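Local coordinates for thiol peroxidase (Mycobacterium tuberculosis, PDB 1Y25), which probably reduces hydrogen peroxide and organic hydroperoxides to water and alcohols at the expense of thioredoxin, and is captured here as an inactive variant, at residues T28-D33 / A106-F111; N50-V55 / S82-F87; S63-D68 / G94-E99; T77-S82 / N100-S105. The protein carries 1 engineered substitution. One frame throughout, in Å; residues are numbered along the deposited sequence.

Interaction 1 of 4, residues T28-D33 / A106-F111; sequences TLTGGD and AFRDSF
The Phe107 ring and the Arg108 guanidinium both meet Thr30 at one end of the contact. One face of the ring carries Arg108 CG, offset toward the rim; in turn, one face of the guanidinium takes Phe107 CE2, and a water lies at its edge in the plane. Thr30 OG1 comes obliquely to both groups. It receives a weak bond from Arg108 NE (3.3 Å, N-H...O angle 123°), while the water at the guanidinium edge links it to Arg108 NH2. A second water accepts from Thr30 OG1 (2.9 Å) and from Arg108 N (3.0 Å); its very short approach to Asp109 OD2 is doubtful in detail. At the other end Thr28 OG1 donates to Asp109 OD1 at 2.9 Å, arriving 58° out of the carboxylate plane. Between these polar ends Leu29 reaches inward with CD2, which meets Ala106 CB and Phe111 CB, each at 3.7 Å. The segment 106-111 holds a type I turn from Ala106 to Asp109 that leads from strand 101-105 toward helix 111-114. The carboxylate of Asp109 also crowds an acceptor, Thr28 O, which stands 3.3 Å from OD1; the Thr28 hydroxyl would offset part of that repulsion. Besides the backbone bond from Thr30 to Ser105, side-chain and water-mediated bonds thus join strand 28-30 to 106-111, with the apolar Leu29 contact between them.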
loop_
_atom_site.group_PDB
_atom_site.type_symbol
_atom_site.label_atom_id
_atom_site.label_comp_id
_atom_site.label_asym_id
_atom_site.label_seq_id
_atom_site.Cartn_x
_atom_site.Cartn_y
_atom_site.Cartn_z
ATOM N N THR A 28 14.829 2.192 -4.750
ATOM C CA THR A 28 15.972 2.648 -5.461
ATOM C C THR A 28 16.067 1.715 -6.681
ATOM O O THR A 28 15.721 0.537 -6.626
ATOM C CB THR A 28 17.276 2.612 -4.571
ATOM O OG1 THR A 28 17.409 1.318 -4.037
ATOM C CG2 THR A 28 17.200 3.619 -3.409
ATOM N N LEU A 29 16.417 2.301 -7.816
ATOM C CA LEU A 29 16.577 1.599 -9.051
ATOM C C LEU A 29 17.851 2.098 -9.714
ATOM O O LEU A 29 18.434 3.090 -9.248
ATOM C CB LEU A 29 15.364 1.863 -9.910
ATOM C CG LEU A 29 14.100 1.182 -9.439
ATOM C CD1 LEU A 29 12.960 1.659 -10.327
ATOM C CD2 LEU A 29 14.129 -0.377 -9.494
ATOM N N THR A 30 18.261 1.469 -10.812
ATOM C CA THR A 30 19.474 1.909 -11.535
ATOM C C THR A 30 19.114 2.539 -12.895
ATOM O O THR A 30 18.375 1.929 -13.697
ATOM C CB THR A 30 20.506 0.727 -11.694
ATOM O OG1 THR A 30 20.788 0.150 -10.400
ATOM C CG2 THR A 30 21.824 1.166 -12.377
ATOM N N GLY A 31 19.598 3.771 -13.110
ATOM C CA GLY A 31 19.385 4.536 -14.333
ATOM C C GLY A 31 20.430 4.159 -15.357
ATOM O O GLY A 31 21.348 3.368 -15.056
ATOM N N GLY A 32 20.280 4.686 -16.576
ATOM C CA GLY A 32 21.092 4.257 -17.734
ATOM C C GLY A 32 22.552 4.540 -17.572
ATOM O O GLY A 32 23.400 3.897 -18.194
ATOM N N ASP A 33 22.850 5.487 -16.720
ATOM C CA ASP A 33 24.233 5.915 -16.421
ATOM C C ASP A 33 24.776 5.185 -15.204
ATOM O O ASP A 33 25.824 5.517 -14.733
ATOM C CB ASP A 33 24.271 7.444 -16.161
ATOM C CG ASP A 33 23.478 7.855 -14.889
ATOM O OD1 ASP A 33 22.581 7.118 -14.473
ATOM O OD2 ASP A 33 23.735 8.914 -14.284
ATOM N N ALA A 106 15.718 -2.789 -12.080
ATOM C CA ALA A 106 15.702 -3.451 -10.796
ATOM C C ALA A 106 16.727 -4.557 -10.679
ATOM O O ALA A 106 16.644 -5.389 -9.780
ATOM C CB ALA A 106 14.291 -3.968 -10.524
ATOM N N PHE A 107 17.711 -4.606 -11.577
ATOM C CA PHE A 107 18.578 -5.790 -11.642
ATOM C C PHE A 107 19.362 -6.000 -10.304
ATOM O O PHE A 107 19.748 -7.100 -10.018
ATOM C CB PHE A 107 19.537 -5.732 -12.862
ATOM C CG PHE A 107 20.824 -5.018 -12.612
ATOM C CD1 PHE A 107 21.998 -5.721 -12.414
ATOM C CD2 PHE A 107 20.875 -3.601 -12.517
ATOM C CE1 PHE A 107 23.169 -5.071 -12.159
ATOM C CE2 PHE A 107 22.049 -2.966 -12.295
ATOM C CZ PHE A 107 23.200 -3.691 -12.115
ATOM N N ARG A 108 19.580 -4.932 -9.499
ATOM C CA ARG A 108 20.271 -5.045 -8.191
ATOM C C ARG A 108 19.488 -4.342 -7.100
ATOM O O ARG A 108 20.052 -3.868 -6.121
ATOM C CB ARG A 108 21.719 -4.496 -8.281
ATOM C CG ARG A 108 21.828 -3.062 -8.727
ATOM C CD ARG A 108 23.275 -2.589 -8.600
ATOM N NE ARG A 108 23.470 -1.203 -9.051
ATOM C CZ ARG A 108 24.492 -0.726 -9.760
ATOM N NH1 ARG A 108 25.428 -1.513 -10.247
ATOM N NH2 ARG A 108 24.505 0.542 -10.094
ATOM N N ASP A 109 18.164 -4.252 -7.267
ATOM C CA ASP A 109 17.331 -3.703 -6.235
ATOM C C ASP A 109 16.111 -4.615 -5.950
ATOM O O ASP A 109 15.818 -5.522 -6.718
ATOM C CB ASP A 109 16.913 -2.303 -6.666
ATOM C CG ASP A 109 18.055 -1.297 -6.556
ATOM O OD1 ASP A 109 18.382 -1.019 -5.374
ATOM O OD2 ASP A 109 18.646 -0.821 -7.623
ATOM N N SER A 110 15.408 -4.348 -4.855
ATOM C CA SER A 110 14.188 -5.161 -4.370
ATOM C C SER A 110 12.789 -4.781 -4.861
ATOM O O SER A 110 11.776 -5.385 -4.479
ATOM C CB SER A 110 14.108 -5.185 -2.851
ATOM O OG SER A 110 14.128 -3.900 -2.271
ATOM N N PHE A 111 12.748 -3.880 -5.819
ATOM C CA PHE A 111 11.508 -3.382 -6.411
ATOM C C PHE A 111 10.461 -4.421 -6.612
ATOM O O PHE A 111 9.312 -4.200 -6.229
ATOM C CB PHE A 111 11.781 -2.748 -7.810
ATOM C CG PHE A 111 10.568 -2.059 -8.399
ATOM C CD1 PHE A 111 10.293 -0.731 -8.092
ATOM C CD2 PHE A 111 9.714 -2.742 -9.242
ATOM C CE1 PHE A 111 9.205 -0.095 -8.662
ATOM C CE2 PHE A 111 8.615 -2.119 -9.766
ATOM C CZ PHE A 111 8.363 -0.783 -9.431
HETATM O O HOH W 1 18.965 -1.981 -9.734
HETATM O O HOH W 2 22.266 2.339 -8.958
#

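Interaction 2 of 4, residues N50-V55 / S82-F87; sequences NIFPSV and SKDLPF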
loop_
_atom_site.group_PDB
_atom_site.type_symbol
_atom_site.label_atom_id
_atom_site.label_comp_id
_atom_site.label_asym_id
_atom_site.label_seq_id
_atom_site.Cartn_x
_atom_site.Cartn_y
_atom_site.Cartn_z
ATOM N N ASN A 50 5.640 2.111 -15.444
ATOM C CA ASN A 50 5.419 1.133 -16.496
ATOM C C ASN A 50 6.358 -0.054 -16.280
ATOM O O ASN A 50 7.486 -0.029 -16.664
ATOM C CB ASN A 50 5.650 1.790 -17.896
ATOM C CG ASN A 50 5.302 0.860 -19.054
ATOM O OD1 ASN A 50 4.370 0.077 -18.949
ATOM N ND2 ASN A 50 6.055 0.942 -20.170
ATOM N N ILE A 51 5.819 -1.119 -15.700
ATOM C CA ILE A 51 6.588 -2.267 -15.217
ATOM C C ILE A 51 6.372 -3.426 -16.189
ATOM O O ILE A 51 5.199 -3.744 -16.572
ATOM C CB ILE A 51 6.129 -2.678 -13.784
ATOM C CG1 ILE A 51 6.090 -1.494 -12.802
ATOM C CG2 ILE A 51 6.941 -3.881 -13.243
ATOM C CD1 ILE A 51 5.117 -1.701 -11.621
ATOM N N PHE A 52 7.461 -4.049 -16.646
ATOM C CA PHE A 52 7.315 -5.144 -17.638
ATOM C C PHE A 52 8.484 -6.084 -17.592
ATOM O O PHE A 52 9.535 -5.753 -17.019
ATOM C CB PHE A 52 7.176 -4.585 -19.041
ATOM C CG PHE A 52 8.190 -3.504 -19.344
ATOM C CD1 PHE A 52 7.875 -2.160 -19.200
ATOM C CD2 PHE A 52 9.493 -3.852 -19.790
ATOM C CE1 PHE A 52 8.836 -1.163 -19.462
ATOM C CE2 PHE A 52 10.489 -2.838 -20.033
ATOM C CZ PHE A 52 10.148 -1.505 -19.860
ATOM N N PRO A 53 8.314 -7.260 -18.242
ATOM C CA PRO A 53 9.403 -8.258 -18.397
ATOM C C PRO A 53 10.750 -7.734 -18.995
ATOM O O PRO A 53 11.780 -7.889 -18.370
ATOM C CB PRO A 53 8.736 -9.418 -19.207
ATOM C CG PRO A 53 7.273 -9.235 -19.045
ATOM C CD PRO A 53 7.017 -7.753 -18.782
ATOM N N SER A 54 10.735 -7.102 -20.165
ATOM C CA SER A 54 11.940 -6.679 -20.860
ATOM C C SER A 54 11.653 -5.751 -22.040
ATOM O O SER A 54 10.699 -6.021 -22.744
ATOM C CB SER A 54 12.682 -7.917 -21.423
ATOM O OG SER A 54 13.867 -7.514 -22.074
ATOM N N VAL A 55 12.499 -4.740 -22.294
ATOM C CA VAL A 55 12.476 -3.953 -23.520
ATOM C C VAL A 55 12.714 -4.724 -24.788
ATOM O O VAL A 55 12.361 -4.253 -25.910
ATOM C CB VAL A 55 13.473 -2.769 -23.520
ATOM C CG1 VAL A 55 13.150 -1.777 -22.491
ATOM C CG2 VAL A 55 14.998 -3.169 -23.317
ATOM N N SER A 82 12.041 -2.516 -15.249
ATOM C CA SER A 82 12.216 -3.901 -15.590
ATOM C C SER A 82 13.512 -4.449 -14.966
ATOM O O SER A 82 14.304 -3.737 -14.349
ATOM C CB SER A 82 12.292 -4.123 -17.094
ATOM O OG SER A 82 13.479 -3.642 -17.637
ATOM N N LYS A 83 13.683 -5.744 -15.127
ATOM C CA LYS A 83 14.903 -6.435 -14.705
ATOM C C LYS A 83 15.991 -6.383 -15.806
ATOM O O LYS A 83 17.018 -7.035 -15.645
ATOM C CB LYS A 83 14.567 -7.905 -14.401
ATOM C CG LYS A 83 14.006 -8.110 -13.014
ATOM C CD LYS A 83 15.053 -8.065 -11.936
ATOM C CE LYS A 83 14.413 -8.134 -10.512
ATOM N NZ LYS A 83 15.508 -8.171 -9.415
ATOM N N ASP A 84 15.732 -5.705 -16.931
ATOM C CA ASP A 84 16.760 -5.457 -17.916
ATOM C C ASP A 84 17.984 -4.822 -17.264
ATOM O O ASP A 84 17.886 -3.973 -16.361
ATOM C CB ASP A 84 16.327 -4.473 -19.013
ATOM C CG ASP A 84 15.241 -4.976 -19.907
ATOM O OD1 ASP A 84 15.402 -6.029 -20.558
ATOM O OD2 ASP A 84 14.219 -4.222 -19.994
ATOM N N LEU A 85 19.149 -5.144 -17.777
ATOM C CA LEU A 85 20.289 -4.382 -17.308
ATOM C C LEU A 85 20.120 -2.975 -17.839
ATOM O O LEU A 85 19.469 -2.787 -18.859
ATOM C CB LEU A 85 21.573 -4.955 -17.815
ATOM C CG LEU A 85 21.958 -6.299 -17.305
ATOM C CD1 LEU A 85 23.364 -6.493 -17.878
ATOM C CD2 LEU A 85 21.917 -6.369 -15.756
ATOM N N PRO A 86 20.709 -1.966 -17.165
ATOM C CA PRO A 86 20.661 -0.601 -17.686
ATOM C C PRO A 86 21.068 -0.418 -19.111
ATOM O O PRO A 86 20.572 0.456 -19.803
ATOM C CB PRO A 86 21.675 0.101 -16.815
ATOM C CG PRO A 86 21.429 -0.561 -15.506
ATOM C CD PRO A 86 21.436 -1.996 -15.887
ATOM N N PHE A 87 22.074 -1.146 -19.550
ATOM C CA PHE A 87 22.605 -0.985 -20.905
ATOM C C PHE A 87 21.612 -1.329 -22.034
ATOM O O PHE A 87 21.639 -0.649 -23.084
ATOM C CB PHE A 87 23.882 -1.768 -21.089
ATOM C CG PHE A 87 24.816 -1.711 -19.914
ATOM C CD1 PHE A 87 25.568 -0.577 -19.657
ATOM C CD2 PHE A 87 24.904 -2.788 -19.048
ATOM C CE1 PHE A 87 26.472 -0.562 -18.586
ATOM C CE2 PHE A 87 25.734 -2.799 -18.015
ATOM C CZ PHE A 87 26.571 -1.664 -17.768
HETATM O O HOH W 3 11.498 -7.449 -15.952
#
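Phe52 and Ser54 run past Ser82 and Asp84 with CA atoms 5.5 and 5.8 Å apart, so the loop leaving strand 47-51 follows the loop leaving strand 78-82. Asp84 carries most of the contact. Its carboxylate spans two donors of the first loop, each at a syn lone pair: Ser54 OG gives to OD1 at 2.6 Å, and Val55 N gives to OD2 at 2.9 Å along a nearly straight line (167°). With CG turned anti to its own carbonyl carbon (chi1 -67°), Asp84 faces the first loop, and these two donors fix the rotation of its acid group. Ser82 OG also approaches OD2, very closely and 44° out of the carboxylate plane; this hydroxyl is paired with Gln89 OE1 as well, and it accepts from Asp84 N at 3.1 Å, closing an ST turn. The first loop belongs to the peroxiredoxin signature PxxxTxxC, in which Pro53 and Thr57 precede position 60, the predicted peroxidatic cysteine, engineered to serine here; Ser54 O bonds to Thr57 OG1. The grip of Asp84 is consistent with a second-shell role, holding the backbone just ahead of helix 58-74. Phe52 touches both Ser82 and Asp84: its CE2 packs 3.7 Å from Ser82 CB, Asp84 OD2 stands at the edge of its ring, and its side chain comes within about 4 Å of that of Ser60. On another flank one water bridges the loops, donating to Phe52 O and accepting from Lys83 N at 2.9 Å.

Interaction 3 of 4, residues S63-D68 / G94-E99; sequences SVRTFD and GAEGTE
Arg65 and Glu96 form the salt bridge that ties together helices 58-74 and 86-96, which cover the same face of the central sheet of this thioredoxin fold. A single carboxylate oxygen does the work: Glu96 OE1 takes the N-H of Arg65 NE at 2.7 Å (160°) and a weak second bond from NH2 at 3.3 Å. The acid approaches the edge of the guanidinium, yet the two planes are turned 43° apart, and NE meets OE1 from above the carboxylate plane. An extended run from CG to NE carries the arginine across, whereas Glu96 is bent about its CB-CG bond (chi2 -95°) to bring its carboxylate round.

Deeper in, Thr98 wedges against helix 58-74. Its CB sits 3.6 Å from Asp68 CG, its CG2 lies 4.2 Å from Arg65 CA, and its OG1 faces Val64 CG1. The chain reaches this position because Gly97, just after helix 86-96, leaves helical geometry with a positive phi, after which Thr98 centres an inverse gamma turn. Farther out, Phe92 touches both Val64 and Arg65, and Thr98 packs on Cys93, the predicted resolving partner of the engineered Ser60; no such disulfide is present. Asp68 also reaches the chain leading into strand 101-105, its OD1 accepting a hydrogen bond from Asn100 N while OD2 rests 3.4 Å from Thr98 CA.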
loop_
_atom_site.group_PDB
_atom_site.type_symbol
_atom_site.label_atom_id
_atom_site.label_comp_id
_atom_site.label_asym_id
_atom_site.label_seq_id
_atom_site.Cartn_x
_atom_site.Cartn_y
_atom_site.Cartn_z
ATOM N N SER A 63 4.682 -0.927 -25.328
ATOM C CA SER A 63 4.237 -0.109 -24.231
ATOM C C SER A 63 5.151 1.104 -24.003
ATOM O O SER A 63 4.675 2.174 -23.753
ATOM C CB SER A 63 4.035 -0.929 -22.939
ATOM O OG SER A 63 5.243 -1.319 -22.352
ATOM N N VAL A 64 6.448 0.915 -24.123
ATOM C CA VAL A 64 7.425 1.988 -23.996
ATOM C C VAL A 64 7.249 3.038 -25.069
ATOM O O VAL A 64 7.184 4.213 -24.759
ATOM C CB VAL A 64 8.850 1.457 -24.014
ATOM C CG1 VAL A 64 9.846 2.604 -24.078
ATOM C CG2 VAL A 64 9.139 0.463 -22.763
ATOM N N ARG A 65 7.140 2.597 -26.337
ATOM C CA ARG A 65 6.892 3.505 -27.437
ATOM C C ARG A 65 5.563 4.275 -27.229
ATOM O O ARG A 65 5.475 5.468 -27.535
ATOM C CB ARG A 65 6.857 2.756 -28.754
ATOM C CG ARG A 65 8.112 1.986 -29.027
ATOM C CD ARG A 65 8.043 1.425 -30.380
ATOM N NE ARG A 65 9.115 0.494 -30.560
ATOM C CZ ARG A 65 9.014 -0.833 -30.636
ATOM N NH1 ARG A 65 7.844 -1.462 -30.616
ATOM N NH2 ARG A 65 10.132 -1.518 -30.805
ATOM N N THR A 66 4.525 3.598 -26.763
ATOM C CA THR A 66 3.201 4.233 -26.627
ATOM C C THR A 66 3.196 5.248 -25.480
ATOM O O THR A 66 2.635 6.332 -25.609
ATOM C CB THR A 66 2.124 3.163 -26.402
ATOM O OG1 THR A 66 2.114 2.237 -27.516
ATOM C CG2 THR A 66 0.742 3.787 -26.192
ATOM N N PHE A 67 3.760 4.891 -24.328
ATOM C CA PHE A 67 3.922 5.892 -23.234
ATOM C C PHE A 67 4.820 7.089 -23.597
ATOM O O PHE A 67 4.515 8.219 -23.260
ATOM C CB PHE A 67 4.371 5.227 -21.957
ATOM C CG PHE A 67 3.240 4.533 -21.190
ATOM C CD1 PHE A 67 2.131 5.254 -20.711
ATOM C CD2 PHE A 67 3.317 3.183 -20.898
ATOM C CE1 PHE A 67 1.102 4.609 -19.975
ATOM C CE2 PHE A 67 2.317 2.524 -20.163
ATOM C CZ PHE A 67 1.230 3.229 -19.710
ATOM N N ASP A 68 5.865 6.856 -24.363
ATOM C CA ASP A 68 6.729 7.921 -24.795
ATOM C C ASP A 68 5.987 8.951 -25.593
ATOM O O ASP A 68 6.136 10.152 -25.353
ATOM C CB ASP A 68 7.872 7.388 -25.651
ATOM C CG ASP A 68 8.948 8.431 -25.876
ATOM O OD1 ASP A 68 9.578 8.764 -24.852
ATOM O OD2 ASP A 68 9.164 8.891 -27.033
ATOM N N GLY A 94 17.779 4.746 -27.139
ATOM C CA GLY A 94 18.590 5.456 -28.123
ATOM C C GLY A 94 18.347 4.959 -29.544
ATOM O O GLY A 94 18.275 5.773 -30.528
ATOM N N ALA A 95 18.170 3.640 -29.685
ATOM C CA ALA A 95 17.870 3.099 -31.040
ATOM C C ALA A 95 16.527 3.642 -31.479
ATOM O O ALA A 95 16.383 4.064 -32.635
ATOM C CB ALA A 95 17.903 1.596 -31.087
ATOM N N GLU A 96 15.567 3.721 -30.546
ATOM C CA GLU A 96 14.158 4.130 -30.890
ATOM C C GLU A 96 13.842 5.653 -30.818
ATOM O O GLU A 96 12.847 6.144 -31.373
ATOM C CB GLU A 96 13.164 3.282 -30.055
ATOM C CG GLU A 96 13.471 1.774 -30.052
ATOM C CD GLU A 96 12.671 0.996 -31.117
ATOM O OE1 GLU A 96 11.521 1.398 -31.338
ATOM O OE2 GLU A 96 13.196 -0.021 -31.699
ATOM N N GLY A 97 14.725 6.422 -30.194
ATOM C CA GLY A 97 14.554 7.837 -30.043
ATOM C C GLY A 97 13.443 8.148 -29.038
ATOM O O GLY A 97 12.852 9.199 -29.135
ATOM N N THR A 98 13.226 7.250 -28.080
ATOM C CA THR A 98 12.256 7.404 -27.015
ATOM C C THR A 98 12.933 8.088 -25.865
ATOM O O THR A 98 13.347 7.422 -24.909
ATOM C CB THR A 98 11.625 6.037 -26.488
ATOM O OG1 THR A 98 12.643 5.103 -26.223
ATOM C CG2 THR A 98 10.697 5.346 -27.567
ATOM N N GLU A 99 12.989 9.422 -25.997
ATOM C CA GLU A 99 13.654 10.336 -25.038
ATOM C C GLU A 99 12.823 10.887 -23.832
ATOM O O GLU A 99 13.409 11.571 -22.931
ATOM C CB GLU A 99 14.109 11.591 -25.789
ATOM C CG GLU A 99 15.509 11.524 -26.456
ATOM C CD GLU A 99 15.937 12.927 -26.899
ATOM O OE1 GLU A 99 15.118 13.867 -26.648
ATOM O OE2 GLU A 99 17.040 13.090 -27.506
#

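Interaction 4 of 4, residues T77-S82 / N100-S105; sequences TVLCVS and NVMPAS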
loop_
_atom_site.group_PDB
_atom_site.type_symbol
_atom_site.label_atom_id
_atom_site.label_comp_id
_atom_site.label_asym_id
_atom_site.label_seq_id
_atom_site.Cartn_x
_atom_site.Cartn_y
_atom_site.Cartn_z
ATOM N N THR A 77 5.595 12.383 -16.101
ATOM C CA THR A 77 6.741 11.503 -15.753
ATOM C C THR A 77 6.443 9.995 -15.787
ATOM O O THR A 77 5.617 9.470 -15.009
ATOM C CB THR A 77 7.361 11.942 -14.447
ATOM O OG1 THR A 77 7.427 13.364 -14.492
ATOM C CG2 THR A 77 8.762 11.364 -14.240
ATOM N N VAL A 78 7.079 9.321 -16.758
ATOM C CA VAL A 78 6.903 7.864 -16.948
ATOM C C VAL A 78 8.243 7.193 -16.803
ATOM O O VAL A 78 9.194 7.479 -17.515
ATOM C CB VAL A 78 6.262 7.493 -18.350
ATOM C CG1 VAL A 78 6.132 6.047 -18.519
ATOM C CG2 VAL A 78 4.899 8.183 -18.484
ATOM N N LEU A 79 8.272 6.249 -15.882
ATOM C CA LEU A 79 9.446 5.478 -15.564
ATOM C C LEU A 79 9.186 4.063 -16.083
ATOM O O LEU A 79 8.196 3.406 -15.748
ATOM C CB LEU A 79 9.633 5.448 -14.027
ATOM C CG LEU A 79 10.984 5.184 -13.435
ATOM C CD1 LEU A 79 11.897 6.315 -13.800
ATOM C CD2 LEU A 79 11.013 4.965 -11.944
ATOM N N CYS A 80 10.127 3.573 -16.840
ATOM C CA CYS A 80 10.026 2.315 -17.465
ATOM C C CYS A 80 10.870 1.310 -16.679
ATOM O O CYS A 80 12.098 1.371 -16.757
ATOM C CB CYS A 80 10.469 2.452 -18.936
ATOM S SG CYS A 80 9.203 3.138 -19.972
ATOM N N VAL A 81 10.200 0.420 -15.928
ATOM C CA VAL A 81 10.827 -0.448 -14.922
ATOM C C VAL A 81 10.853 -1.924 -15.286
ATOM O O VAL A 81 9.841 -2.486 -15.622
ATOM C CB VAL A 81 10.218 -0.335 -13.522
ATOM C CG1 VAL A 81 11.077 -1.198 -12.492
ATOM C CG2 VAL A 81 10.031 1.125 -13.103
ATOM N N SER A 82 12.041 -2.516 -15.249
ATOM C CA SER A 82 12.216 -3.901 -15.590
ATOM C C SER A 82 13.512 -4.449 -14.966
ATOM O O SER A 82 14.304 -3.737 -14.349
ATOM C CB SER A 82 12.292 -4.123 -17.094
ATOM O OG SER A 82 13.479 -3.642 -17.637
ATOM N N ASN A 100 11.494 10.677 -23.862
ATOM C CA ASN A 100 10.577 11.134 -22.832
ATOM C C ASN A 100 10.321 10.181 -21.669
ATOM O O ASN A 100 9.848 10.601 -20.645
ATOM C CB ASN A 100 9.275 11.526 -23.479
ATOM C CG ASN A 100 9.499 12.631 -24.519
ATOM O OD1 ASN A 100 8.909 13.670 -24.408
ATOM N ND2 ASN A 100 10.436 12.424 -25.463
ATOM N N VAL A 101 10.621 8.913 -21.835
ATOM C CA VAL A 101 10.543 7.958 -20.746
ATOM C C VAL A 101 11.895 7.928 -20.072
ATOM O O VAL A 101 12.902 8.343 -20.650
ATOM C CB VAL A 101 10.100 6.558 -21.228
ATOM C CG1 VAL A 101 8.591 6.599 -21.651
ATOM C CG2 VAL A 101 11.055 6.033 -22.377
ATOM N N MET A 102 11.872 7.595 -18.786
ATOM C CA MET A 102 13.052 7.364 -17.976
ATOM C C MET A 102 13.125 5.880 -17.714
ATOM O O MET A 102 12.276 5.319 -17.004
ATOM C CB MET A 102 13.005 8.130 -16.680
ATOM C CG MET A 102 14.273 8.086 -15.810
ATOM S SD MET A 102 14.008 8.813 -14.169
ATOM C CE MET A 102 14.248 10.596 -14.435
ATOM N N PRO A 103 14.164 5.225 -18.275
ATOM C CA PRO A 103 14.331 3.821 -17.893
ATOM C C PRO A 103 14.979 3.647 -16.478
ATOM O O PRO A 103 15.725 4.494 -16.004
ATOM C CB PRO A 103 15.197 3.258 -19.012
ATOM C CG PRO A 103 15.967 4.446 -19.563
ATOM C CD PRO A 103 15.231 5.694 -19.179
ATOM N N ALA A 104 14.647 2.525 -15.840
ATOM C CA ALA A 104 15.037 2.218 -14.480
ATOM C C ALA A 104 15.103 0.713 -14.341
ATOM O O ALA A 104 14.141 0.027 -14.654
ATOM C CB ALA A 104 14.015 2.782 -13.553
ATOM N N SER A 105 16.258 0.211 -13.899
ATOM C CA SER A 105 16.540 -1.230 -13.799
ATOM C C SER A 105 16.417 -1.659 -12.314
ATOM O O SER A 105 17.001 -1.021 -11.434
ATOM C CB SER A 105 17.967 -1.522 -14.336
ATOM O OG SER A 105 18.269 -2.873 -14.267
HETATM O O HOH W 4 8.188 10.782 -18.920
HETATM O O HOH W 5 10.125 10.820 -17.454
#
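Leu79 leans over Met102 and Ala104, its CG turned anti to the backbone N (chi1 -157°). Its CB lies 4.0 Å from Met102 O; CG stays against that oxygen and also meets Ala104 CB at 3.9 Å; of the two ends, CD2 lies beside the same methyl, and CD1, still against Met102 O, presses on Met102 SD at 3.3 Å, a tight fit. Val81 shares this face of the sheet. On the other, Cys80 SG meets Val101 CB at 3.8 Å, while Val78 CG1 approaches Val101 CG1. Between the two layers of side chains the backbones pair in parallel register, Leu79 beside Met102 and Val81 beside Ala104. Met102 N gives to Val78 O in a nearly straight bond (175°), Cys80 N to Met102 O at 2.8 Å, and Ala104 N to Cys80 O in a more bent one (141°); the last, from Ser82 N to Ala104 O, is weak at 3.4 Å. Pro103, which has no N-H to give, falls where its nitrogen faces away from strand 78-82. Helix 86-96 joins the two strands and packs on the face of Pro103 and Ser105, a beta-alpha-beta crossover of the thioredoxin fold.

Along the chain the segments come in the order 28-33, 50-55, 63-68, 77-82, 82-87, 94-99, 100-105 and 106-111. Interaction 4 lies in the five-stranded sheet, its centre 9 to 11 Å from the other three. Interaction 2 shares Ser82 with it and lies at the C-terminal ends of strands 47-51 and 78-82, neighbours in that sheet. Interactions 1 and 3, 19 Å apart and not touching, lie toward different ends of strand 101-105. The loop leading into helix 86-96 takes part in interaction 2 and the end of that helix in interaction 3, so both lie on the connection between the region around the engineered Ser60 and the helix bearing Cys93.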